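Local coordinates for GTPase-activating protein skywalker (Drosophila melanogaster, PDB 6R82) that acts as a GTPase-activating protein for Rab35, regulating synaptic vesicle protein recycling and turnover via endosomal trafficking, and is represented here by its TLDc domain, at residues G96-F101 with I136-G141. Sequence-based numbering, arbitrary orientation.
Sequences GETFLF and ITIGGG
The buried core of the TLDc domain, where two strands of its antiparallel sheet face each other through side chains alone, gives a compact example of apolar packing without backbone pairing. L100, from strand 99-104, and I138, on strand 135-138, meet through single methyl groups: CD2 of L100 lies 3.9 Å from CG2 of I138, the side chains passing alongside one another with their ends pointing opposite ways. In I138 the CG2 branch stands anti to the backbone N, while CG1 is anti to the carbonyl carbon (chi1 -58°), which delivers the short methyl branch to the leucine. The same CG2 is approached more loosely by the methyl of T98, whose CG2 is 4.4 Å away, so one isoleucine methyl serves both residues. T98 turns its polar end elsewhere, its OG1 being hydrogen-bonded to OG of S74 and to the carbonyl O of T95. The backbones stay well apart: even their closest CA atoms, those of L100 and G139, are 8.0 Å from each other. The CB of F99 points away from the contact; its ring meets that of Y72 and makes a cation-pi contact with K109. Around the contact, A145 and F163 add loop packing against L100. Strand 99-104 pairs with strands 68-73 and 108-110, whereas strand 135-138 runs between strands 129-131 and 146-149, with helix 44-51 packed against I136.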
loop_
_atom_site.group_PDB
_atom_site.type_symbol
_atom_site.label_atom_id
_atom_site.label_comp_id
_atom_site.label_asym_id
_atom_site.label_seq_id
_atom_site.Cartn_x
_atom_site.Cartn_y
_atom_site.Cartn_z
ATOM N N GLY A 96 -13.096 0.456 2.840
ATOM C CA GLY A 96 -13.268 0.797 1.443
ATOM C C GLY A 96 -12.612 2.086 0.990
ATOM O O GLY A 96 -12.707 2.406 -0.200
ATOM N N GLU A 97 -11.961 2.839 1.889
ATOM C CA GLU A 97 -11.138 3.976 1.469
ATOM C C GLU A 97 -9.792 3.536 0.912
ATOM O O GLU A 97 -9.124 4.328 0.233
ATOM C CB GLU A 97 -10.930 4.951 2.642
ATOM C CG GLU A 97 -12.178 5.781 2.999
ATOM C CD GLU A 97 -11.864 6.996 3.905
ATOM O OE1 GLU A 97 -11.405 6.790 5.055
ATOM O OE2 GLU A 97 -12.080 8.158 3.470
ATOM N N THR A 98 -9.380 2.296 1.184
ATOM C CA THR A 98 -8.155 1.747 0.610
ATOM C C THR A 98 -8.254 1.739 -0.915
ATOM O O THR A 98 -9.304 1.426 -1.473
ATOM C CB THR A 98 -7.942 0.313 1.129
ATOM O OG1 THR A 98 -7.807 0.321 2.561
ATOM C CG2 THR A 98 -6.732 -0.339 0.482
ATOM N N PHE A 99 -7.163 2.092 -1.599
ATOM C CA PHE A 99 -7.175 2.030 -3.056
ATOM C C PHE A 99 -5.772 1.755 -3.555
ATOM O O PHE A 99 -4.787 2.050 -2.872
ATOM C CB PHE A 99 -7.734 3.316 -3.710
ATOM C CG PHE A 99 -6.886 4.571 -3.504
ATOM C CD1 PHE A 99 -5.807 4.860 -4.338
ATOM C CD2 PHE A 99 -7.210 5.483 -2.508
ATOM C CE1 PHE A 99 -5.051 6.021 -4.167
ATOM C CE2 PHE A 99 -6.466 6.654 -2.328
ATOM C CZ PHE A 99 -5.375 6.916 -3.149
ATOM N N LEU A 100 -5.694 1.180 -4.754
ATOM C CA LEU A 100 -4.437 0.968 -5.458
ATOM C C LEU A 100 -4.182 2.091 -6.454
ATOM O O LEU A 100 -5.103 2.739 -6.950
ATOM C CB LEU A 100 -4.438 -0.354 -6.225
ATOM C CG LEU A 100 -4.875 -1.642 -5.549
ATOM C CD1 LEU A 100 -5.249 -2.640 -6.634
ATOM C CD2 LEU A 100 -3.728 -2.153 -4.691
ATOM N N PHE A 101 -2.911 2.285 -6.773
ATOM C CA PHE A 101 -2.530 3.219 -7.817
ATOM C C PHE A 101 -1.304 2.672 -8.530
ATOM O O PHE A 101 -0.581 1.822 -7.999
ATOM C CB PHE A 101 -2.236 4.620 -7.253
ATOM C CG PHE A 101 -1.022 4.677 -6.373
ATOM C CD1 PHE A 101 0.238 4.879 -6.908
ATOM C CD2 PHE A 101 -1.142 4.514 -5.001
ATOM C CE1 PHE A 101 1.363 4.921 -6.095
ATOM C CE2 PHE A 101 -0.027 4.561 -4.180
ATOM C CZ PHE A 101 1.232 4.765 -4.729
ATOM N N ILE A 136 3.128 -9.593 3.062
ATOM C CA ILE A 136 2.198 -8.484 3.151
ATOM C C ILE A 136 1.491 -8.399 1.806
ATOM O O ILE A 136 2.133 -8.537 0.759
ATOM C CB ILE A 136 2.935 -7.178 3.514
ATOM C CG1 ILE A 136 1.971 -6.134 4.045
ATOM C CG2 ILE A 136 3.755 -6.628 2.347
ATOM C CD1 ILE A 136 2.537 -5.387 5.230
ATOM N N THR A 137 0.167 -8.245 1.824
ATOM C CA THR A 137 -0.590 -8.232 0.579
ATOM C C THR A 137 -1.696 -7.189 0.658
ATOM O O THR A 137 -2.184 -6.856 1.742
ATOM C CB THR A 137 -1.177 -9.627 0.249
ATOM O OG1 THR A 137 -1.811 -9.612 -1.039
ATOM C CG2 THR A 137 -2.194 -10.043 1.275
ATOM N N ILE A 138 -2.084 -6.667 -0.509
ATOM C CA ILE A 138 -3.139 -5.661 -0.625
ATOM C C ILE A 138 -3.997 -5.997 -1.837
ATOM O O ILE A 138 -3.471 -6.178 -2.939
ATOM C CB ILE A 138 -2.564 -4.237 -0.773
ATOM C CG1 ILE A 138 -1.657 -3.885 0.410
ATOM C CG2 ILE A 138 -3.696 -3.216 -0.956
ATOM C CD1 ILE A 138 -0.789 -2.688 0.155
ATOM N N GLY A 139 -5.311 -6.052 -1.643
ATOM C CA GLY A 139 -6.223 -6.341 -2.732
ATOM C C GLY A 139 -6.357 -7.823 -3.019
ATOM O O GLY A 139 -5.501 -8.423 -3.680
ATOM N N GLY A 140 -7.430 -8.432 -2.518
ATOM C CA GLY A 140 -7.621 -9.860 -2.621
ATOM C C GLY A 140 -8.911 -10.225 -3.337
ATOM O O GLY A 140 -9.681 -9.364 -3.772
ATOM N N GLY A 141 -9.135 -11.535 -3.435
ATOM C CA GLY A 141 -10.294 -12.066 -4.123
ATOM C C GLY A 141 -9.931 -12.563 -5.508
ATOM O O GLY A 141 -9.887 -11.777 -6.461
#